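Local coordinates for protein putative methylthioribose-1-phosphate isomerase (Pyrococcus horikoshii OT3, PDB 6A34) that probably catalyses the interconversion of 5-methylthioribose 1-phosphate and 5-methylthioribulose 1-phosphate in the methionine salvage pathway, at residues 59-63 / 104-108; 248-254 / 285-291. All blocks are in the same frame, centred on the assembly; numbering follows the deposited sequence.

Contact 1. Residues 59-63 / 104-108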
ATOM      1  N   ALA A  59       6.599  20.671  -7.580  1.00 34.48           N
ATOM      2  CA  ALA A  59       6.055  21.770  -8.335  1.00 37.98           C
ATOM      3  C   ALA A  59       6.982  22.990  -8.243  1.00 36.49           C
ATOM      4  O   ALA A  59       7.335  23.583  -9.257  1.00 37.03           O
ATOM      5  CB  ALA A  59       4.629  22.044  -7.872  1.00 36.84           C
ATOM      6  N   PRO A  60       7.438  23.412  -7.048  1.00 38.42           N
ATOM      7  CA  PRO A  60       8.288  24.602  -6.948  1.00 37.50           C
ATOM      8  C   PRO A  60       9.716  24.396  -7.493  1.00 36.73           C
ATOM      9  O   PRO A  60      10.338  25.345  -7.984  1.00 35.36           O
ATOM     10  CB  PRO A  60       8.335  24.925  -5.446  1.00 38.23           C
ATOM     11  CG  PRO A  60       7.331  23.961  -4.780  1.00 37.09           C
ATOM     12  CD  PRO A  60       7.161  22.798  -5.738  1.00 35.09           C
ATOM     13  N   ALA A  61      10.229  23.164  -7.424  1.00 34.73           N
ATOM     14  CA  ALA A  61      11.554  22.857  -7.942  1.00 33.28           C
ATOM     15  C   ALA A  61      11.543  22.906  -9.472  1.00 36.18           C
ATOM     16  O   ALA A  61      12.520  23.335 -10.116  1.00 36.21           O
ATOM     17  CB  ALA A  61      11.999  21.520  -7.432  1.00 36.01           C
ATOM     18  N   ILE A  62      10.417  22.494 -10.059  1.00 35.96           N
ATOM     19  CA  ILE A  62      10.209  22.524 -11.504  1.00 35.32           C
ATOM     20  C   ILE A  62      10.111  23.978 -11.962  1.00 37.74           C
ATOM     21  O   ILE A  62      10.553  24.309 -13.056  1.00 40.20           O
ATOM     22  CB  ILE A  62       8.948  21.731 -11.892  1.00 32.63           C
ATOM     23  CG1 ILE A  62       9.184  20.222 -11.773  1.00 35.32           C
ATOM     24  CG2 ILE A  62       8.429  22.110 -13.272  1.00 33.49           C
ATOM     25  CD1 ILE A  62       7.896  19.435 -11.566  1.00 36.14           C
ATOM     26  N   GLY A  63       9.417  24.797 -11.169  1.00 37.49           N
ATOM     27  CA  GLY A  63       9.287  26.212 -11.440  1.00 37.73           C
ATOM     28  C   GLY A  63      10.648  26.886 -11.454  1.00 37.17           C
ATOM     29  O   GLY A  63      10.999  27.583 -12.388  1.00 37.32           O
ATOM     30  N   VAL A 104       1.735  23.661 -12.603  1.00 67.23           N
ATOM     31  CA  VAL A 104       1.204  25.031 -12.488  1.00 65.01           C
ATOM     32  C   VAL A 104       2.345  26.033 -12.214  1.00 62.85           C
ATOM     33  O   VAL A 104       2.316  27.136 -12.777  1.00 52.22           O
ATOM     34  CB  VAL A 104       0.047  25.129 -11.466  1.00 67.56           C
ATOM     35  CG1 VAL A 104       0.478  24.929 -10.018  1.00 73.52           C
ATOM     36  CG2 VAL A 104      -0.698  26.440 -11.610  1.00 70.43           C
ATOM     37  N   ASN A 105       3.341  25.643 -11.394  1.00 53.05           N
ATOM     38  CA  ASN A 105       4.412  26.543 -10.924  1.00 56.07           C
ATOM     39  C   ASN A 105       5.350  26.897 -12.075  1.00 52.72           C
ATOM     40  O   ASN A 105       5.886  27.991 -12.080  1.00 48.38           O
ATOM     41  CB  ASN A 105       5.263  25.946  -9.802  1.00 57.33           C
ATOM     42  CG  ASN A 105       4.579  25.987  -8.455  1.00 61.61           C
ATOM     43  OD1 ASN A 105       5.141  26.502  -7.492  1.00 56.86           O
ATOM     44  ND2 ASN A 105       3.368  25.456  -8.382  1.00 67.90           N
ATOM     45  N   LEU A 106       5.543  25.936 -12.996  1.00 51.35           N
ATOM     46  CA  LEU A 106       6.231  26.103 -14.273  1.00 51.68           C
ATOM     47  C   LEU A 106       5.713  27.358 -14.991  1.00 53.27           C
ATOM     48  O   LEU A 106       6.502  28.251 -15.326  1.00 47.19           O
ATOM     49  CB  LEU A 106       5.990  24.855 -15.123  1.00 53.35           C
ATOM     50  CG  LEU A 106       6.569  24.895 -16.536  1.00 54.21           C
ATOM     51  CD1 LEU A 106       8.068  24.937 -16.496  1.00 48.13           C
ATOM     52  CD2 LEU A 106       6.127  23.685 -17.335  1.00 62.94           C
ATOM     53  N   PHE A 107       4.389  27.406 -15.191  1.00 51.82           N
ATOM     54  CA  PHE A 107       3.712  28.477 -15.878  1.00 53.87           C
ATOM     55  C   PHE A 107       3.870  29.765 -15.068  1.00 51.43           C
ATOM     56  O   PHE A 107       4.258  30.765 -15.619  1.00 49.97           O
ATOM     57  CB  PHE A 107       2.235  28.139 -16.111  1.00 67.35           C
ATOM     58  CG  PHE A 107       1.579  28.923 -17.222  1.00 83.20           C
ATOM     59  CD1 PHE A 107       1.256  30.267 -17.057  1.00 95.31           C
ATOM     60  CD2 PHE A 107       1.277  28.322 -18.441  1.00 96.95           C
ATOM     61  CE1 PHE A 107       0.659  30.989 -18.085  1.00101.29           C
ATOM     62  CE2 PHE A 107       0.670  29.044 -19.463  1.00101.94           C
ATOM     63  CZ  PHE A 107       0.367  30.378 -19.289  1.00 99.87           C
ATOM     64  N   TRP A 108       3.568  29.737 -13.764  1.00 53.02           N
ATOM     65  CA  TRP A 108       3.757  30.932 -12.936  1.00 57.31           C
ATOM     66  C   TRP A 108       5.167  31.493 -13.170  1.00 53.18           C
ATOM     67  O   TRP A 108       5.309  32.681 -13.380  1.00 49.68           O
ATOM     68  CB  TRP A 108       3.566  30.685 -11.435  1.00 65.49           C
ATOM     69  CG  TRP A 108       2.175  30.366 -10.985  1.00 83.74           C
ATOM     70  CD1 TRP A 108       0.996  30.685 -11.600  1.00 82.65           C
ATOM     71  CD2 TRP A 108       1.828  29.678  -9.764  1.00 96.21           C
ATOM     72  NE1 TRP A 108      -0.058  30.217 -10.861  1.00 90.82           N
ATOM     73  CE2 TRP A 108       0.417  29.592  -9.730  1.00 96.48           C
ATOM     74  CE3 TRP A 108       2.567  29.115  -8.708  1.00 90.29           C
ATOM     75  CZ2 TRP A 108      -0.259  28.964  -8.678  1.00 93.85           C
ATOM     76  CZ3 TRP A 108       1.896  28.492  -7.676  1.00 87.28           C
ATOM     77  CH2 TRP A 108       0.501  28.421  -7.663  1.00 87.66           C
TER
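Asn-105 turns its CB toward the first turn of the other helix and carries most of this contact. Its CG stands anti to its own carbonyl carbon, beside the backbone N (chi1 -77°), which lays the amide alongside Ala-59 and Pro-60. The two ends of the amide divide the work: ND2 rests against the methyl of Ala-59, at 3.7 Å from CB, while OD1 lies 3.7 Å from CA of Pro-60. CB of Asn-105 sits 3.2 Å from Ala-59 O, the same oxygen that accepts the helical bond from Gly-63 N. No hydrogen bond crosses between the segments; the amide meets Ala-59 and Pro-60 by van der Waals contact. One turn on, Gly-63 lets the backbones close in: its CA is 4.2 Å from CA of Leu-106, and a CB on Gly-63 would probably crowd Asn-105 O. Next to it, Ile-62 and Leu-106 pass at a slant, CG2 of Ile-62 meeting CB of Leu-106 at 4.1 Å. Ile-62 also touches Arg-100, and Ala-59 itself belongs to the predicted substrate-binding residues, so the pair of helix starts probably borders the substrate pocket. Helices 59-76 and 104-119 leave this point side by side, their segment axes 7.5 Å apart and crossing at -33°, with helix 82-97 lying between them in the sequence.

Contact 2. Residues 248-254 / 285-291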
ATOM      1  N   ARG A 248      -3.395  20.683  -3.304  1.00 39.06           N
ATOM      2  CA  ARG A 248      -4.291  21.799  -3.491  1.00 40.12           C
ATOM      3  C   ARG A 248      -5.306  21.870  -2.340  1.00 36.25           C
ATOM      4  O   ARG A 248      -6.113  20.965  -2.118  1.00 34.87           O
ATOM      5  CB  ARG A 248      -4.981  21.654  -4.851  1.00 45.20           C
ATOM      6  CG  ARG A 248      -6.210  22.534  -5.012  1.00 51.65           C
ATOM      7  CD  ARG A 248      -6.840  22.398  -6.371  1.00 50.84           C
ATOM      8  NE  ARG A 248      -6.036  23.165  -7.286  1.00 64.81           N
ATOM      9  CZ  ARG A 248      -6.441  23.578  -8.470  1.00 64.60           C
ATOM     10  NH1 ARG A 248      -5.671  24.408  -9.150  1.00 59.84           N
ATOM     11  NH2 ARG A 248      -7.603  23.157  -8.954  1.00 65.69           N
ATOM     12  N   ILE A 249      -5.290  22.995  -1.634  1.00 34.57           N
ATOM     13  CA  ILE A 249      -6.258  23.307  -0.625  1.00 32.46           C
ATOM     14  C   ILE A 249      -7.266  24.278  -1.236  1.00 35.36           C
ATOM     15  O   ILE A 249      -6.863  25.216  -1.862  1.00 38.04           O
ATOM     16  CB  ILE A 249      -5.548  23.918   0.597  1.00 33.15           C
ATOM     17  CG1 ILE A 249      -4.429  23.001   1.086  1.00 30.30           C
ATOM     18  CG2 ILE A 249      -6.566  24.267   1.680  1.00 33.02           C
ATOM     19  CD1 ILE A 249      -3.585  23.551   2.222  1.00 33.09           C
ATOM     20  N   VAL A 250      -8.570  24.042  -1.036  1.00 34.37           N
ATOM     21  CA  VAL A 250      -9.571  24.945  -1.543  1.00 32.50           C
ATOM     22  C   VAL A 250     -10.159  25.773  -0.375  1.00 34.58           C
ATOM     23  O   VAL A 250      -9.675  25.706   0.745  1.00 34.71           O
ATOM     24  CB  VAL A 250     -10.604  24.159  -2.355  1.00 33.20           C
ATOM     25  CG1 VAL A 250      -9.976  23.443  -3.551  1.00 34.98           C
ATOM     26  CG2 VAL A 250     -11.348  23.176  -1.498  1.00 32.58           C
ATOM     27  N   ALA A 251     -11.209  26.555  -0.640  1.00 32.47           N
ATOM     28  CA  ALA A 251     -11.605  27.702   0.198  1.00 34.58           C
ATOM     29  C   ALA A 251     -12.153  27.270   1.560  1.00 34.87           C
ATOM     30  O   ALA A 251     -12.057  28.045   2.523  1.00 40.12           O
ATOM     31  CB  ALA A 251     -12.634  28.567  -0.513  1.00 33.12           C
ATOM     32  N   ASN A 252     -12.760  26.082   1.636  1.00 31.19           N
ATOM     33  CA  ASN A 252     -13.357  25.619   2.889  1.00 31.27           C
ATOM     34  C   ASN A 252     -12.355  24.727   3.642  1.00 32.26           C
ATOM     35  O   ASN A 252     -12.699  24.152   4.642  1.00 29.41           O
ATOM     36  CB  ASN A 252     -14.639  24.823   2.644  1.00 29.01           C
ATOM     37  CG  ASN A 252     -14.370  23.495   1.961  1.00 32.28           C
ATOM     38  OD1 ASN A 252     -13.281  23.256   1.429  1.00 33.83           O
ATOM     39  ND2 ASN A 252     -15.369  22.637   1.925  1.00 28.09           N
ATOM     40  N   GLY A 253     -11.146  24.561   3.103  1.00 32.30           N
ATOM     41  CA  GLY A 253     -10.119  23.771   3.770  1.00 36.52           C
ATOM     42  C   GLY A 253     -10.014  22.331   3.278  1.00 35.30           C
ATOM     43  O   GLY A 253      -9.021  21.673   3.591  1.00 36.30           O
ATOM     44  N   ASP A 254     -11.004  21.842   2.514  1.00 35.27           N
ATOM     45  CA  ASP A 254     -10.868  20.531   1.831  1.00 31.82           C
ATOM     46  C   ASP A 254      -9.554  20.596   1.054  1.00 32.36           C
ATOM     47  O   ASP A 254      -9.175  21.669   0.572  1.00 34.80           O
ATOM     48  CB  ASP A 254     -12.033  20.193   0.893  1.00 30.99           C
ATOM     49  CG  ASP A 254     -13.412  20.125   1.538  1.00 32.55           C
ATOM     50  OD1 ASP A 254     -13.485  20.154   2.778  1.00 28.52           O
ATOM     51  OD2 ASP A 254     -14.416  20.093   0.779  1.00 32.84           O
ATOM     52  N   ASP A 285      -6.232  27.419  -3.301  1.00 39.72           N
ATOM     53  CA  ASP A 285      -7.037  27.843  -4.417  1.00 42.43           C
ATOM     54  C   ASP A 285      -8.388  28.311  -3.872  1.00 42.84           C
ATOM     55  O   ASP A 285      -9.305  27.507  -3.678  1.00 38.86           O
ATOM     56  CB  ASP A 285      -7.173  26.704  -5.432  1.00 46.67           C
ATOM     57  CG  ASP A 285      -7.934  27.028  -6.703  1.00 49.83           C
ATOM     58  OD1 ASP A 285      -8.356  28.187  -6.864  1.00 45.59           O
ATOM     59  OD2 ASP A 285      -8.104  26.096  -7.517  1.00 60.00           O
ATOM     60  N   MET A 286      -8.501  29.631  -3.677  1.00 49.78           N
ATOM     61  CA  MET A 286      -9.668  30.261  -3.075  1.00 52.59           C
ATOM     62  C   MET A 286     -10.808  30.398  -4.103  1.00 51.91           C
ATOM     63  O   MET A 286     -11.932  30.721  -3.735  1.00 49.98           O
ATOM     64  CB  MET A 286      -9.293  31.626  -2.481  1.00 54.05           C
ATOM     65  CG  MET A 286      -9.916  31.846  -1.123  1.00 60.29           C
ATOM     66  SD  MET A 286      -9.142  30.836   0.182  1.00 56.57           S
ATOM     67  CE  MET A 286      -8.524  32.148   1.226  1.00 67.52           C
ATOM     68  N   GLU A 287     -10.530  30.089  -5.376  1.00 55.62           N
ATOM     69  CA  GLU A 287     -11.552  30.061  -6.439  1.00 61.47           C
ATOM     70  C   GLU A 287     -12.545  28.910  -6.233  1.00 64.27           C
ATOM     71  O   GLU A 287     -13.721  29.070  -6.565  1.00 67.67           O
ATOM     72  CB  GLU A 287     -10.928  29.892  -7.829  1.00 66.32           C
ATOM     73  CG  GLU A 287     -11.077  31.111  -8.717  1.00 78.13           C
ATOM     74  CD  GLU A 287     -10.170  32.263  -8.330  1.00 82.39           C
ATOM     75  OE1 GLU A 287     -10.381  32.851  -7.242  1.00 76.65           O
ATOM     76  OE2 GLU A 287      -9.240  32.551  -9.110  1.00 90.23           O
ATOM     77  N   LEU A 288     -12.067  27.741  -5.770  1.00 56.99           N
ATOM     78  CA  LEU A 288     -12.939  26.558  -5.574  1.00 50.59           C
ATOM     79  C   LEU A 288     -13.497  26.574  -4.145  1.00 43.09           C
ATOM     80  O   LEU A 288     -12.764  26.818  -3.202  1.00 42.74           O
ATOM     81  CB  LEU A 288     -12.152  25.269  -5.832  1.00 47.74           C
ATOM     82  CG  LEU A 288     -11.455  25.127  -7.187  1.00 51.38           C
ATOM     83  CD1 LEU A 288     -10.783  23.766  -7.285  1.00 50.39           C
ATOM     84  CD2 LEU A 288     -12.418  25.295  -8.359  1.00 53.31           C
ATOM     85  N   LYS A 289     -14.790  26.277  -3.994  1.00 47.23           N
ATOM     86  CA  LYS A 289     -15.484  26.418  -2.722  1.00 51.62           C
ATOM     87  C   LYS A 289     -15.272  25.164  -1.859  1.00 47.31           C
ATOM     88  O   LYS A 289     -15.213  25.255  -0.643  1.00 41.71           O
ATOM     89  CB  LYS A 289     -16.982  26.640  -2.944  1.00 64.29           C
ATOM     90  CG  LYS A 289     -17.375  27.991  -3.540  1.00 75.84           C
ATOM     91  CD  LYS A 289     -18.885  28.094  -3.810  1.00 85.37           C
ATOM     92  CE  LYS A 289     -19.289  29.183  -4.797  1.00 90.93           C
ATOM     93  NZ  LYS A 289     -20.352  28.764  -5.753  1.00 75.93           N
ATOM     94  N   SER A 290     -15.185  23.991  -2.492  1.00 41.53           N
ATOM     95  CA  SER A 290     -15.129  22.747  -1.777  1.00 40.24           C
ATOM     96  C   SER A 290     -14.475  21.644  -2.618  1.00 40.81           C
ATOM     97  O   SER A 290     -14.230  21.773  -3.838  1.00 43.74           O
ATOM     98  CB  SER A 290     -16.491  22.341  -1.281  1.00 37.44           C
ATOM     99  OG  SER A 290     -17.122  21.506  -2.217  1.00 42.01           O
ATOM    100  N   GLY A 291     -14.154  20.562  -1.911  1.00 41.57           N
ATOM    101  CA  GLY A 291     -13.418  19.418  -2.439  1.00 42.09           C
ATOM    102  C   GLY A 291     -14.079  18.796  -3.657  1.00 37.87           C
ATOM    103  O   GLY A 291     -13.372  18.361  -4.570  1.00 39.43           O
TER
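Over one face of the Arg-248 guanidinium sits Asp-285 OD2, 3.1 Å above the plane and centred on it, with the carboxylate tilted 67° from the guanidinium. This salt bridge works through charge alone, since no N-H points at the oxygen. CD1 of Leu-288 comes up obliquely to NH2 of Arg-248. The other carboxylate oxygen, OD1 of Asp-285, is met from above its plane by Glu-287 N, forming an Asx turn. Strands 248-250 and 255-258 form a beta hairpin of the small mixed sheet, joined through a type I turn from Val-250 to Gly-253; strand 284-285 is added parallel on the outer side of 248-250, where Asp-285 N reaches Ile-249 O at 2.7 Å. A second flat pair lies at the far end. The Asn-252 amide holds Asp-254 OD2 in its own plane through ND2 (2.9 Å), and its OD1 receives Asp-254 N from above the carbonyl plane, another Asx turn. The side chain can bridge in this way because CG stands between backbone N and carbonyl carbon (chi1 68°). Asp-254 OD2 thus has two donors, ND2 from above the carboxylate and Gly-291 N on the anti lone pair at 2.7 Å, while OD1 bonds to His-328 N. A leucine in place of Asn-252 would probably leave Asp-254 N without its acceptor and OD2 with Gly-291 N alone of these two donors. Between the polar ends, Ala-251 N bonds Leu-288 O (3.0 Å), and Val-250 drives CG1 against CB of Leu-288 (3.6 Å) and CG2 against the backbone of Ser-290. The methyl of Ala-251 faces SD of Met-286, whose side chain also packs on helix 345-354.

Overall arrangement
Contact 1 lies about 10 Å from the chain centre and contact 2 about 18 Å, each partly buried. They share no secondary-structure element: 59-63 and 104-108 start two helices, whereas 248-254 and 285-291 are an inner strand with its turn and the loop that follows strand 284-285. Their chemistry differs accordingly. The helix pair is held by van der Waals contacts of backbone and side chains, while the loops are stitched by backbone and carboxylate bonds plus a salt bridge. Their centres stand 20 Å apart, their nearest atoms, on Val-104 and Arg-248, about 6 Å. Asp-247, the predicted proton donor, has its side chain about 5 Å from that of Arg-248 and about 7 Å from that of Ala-59.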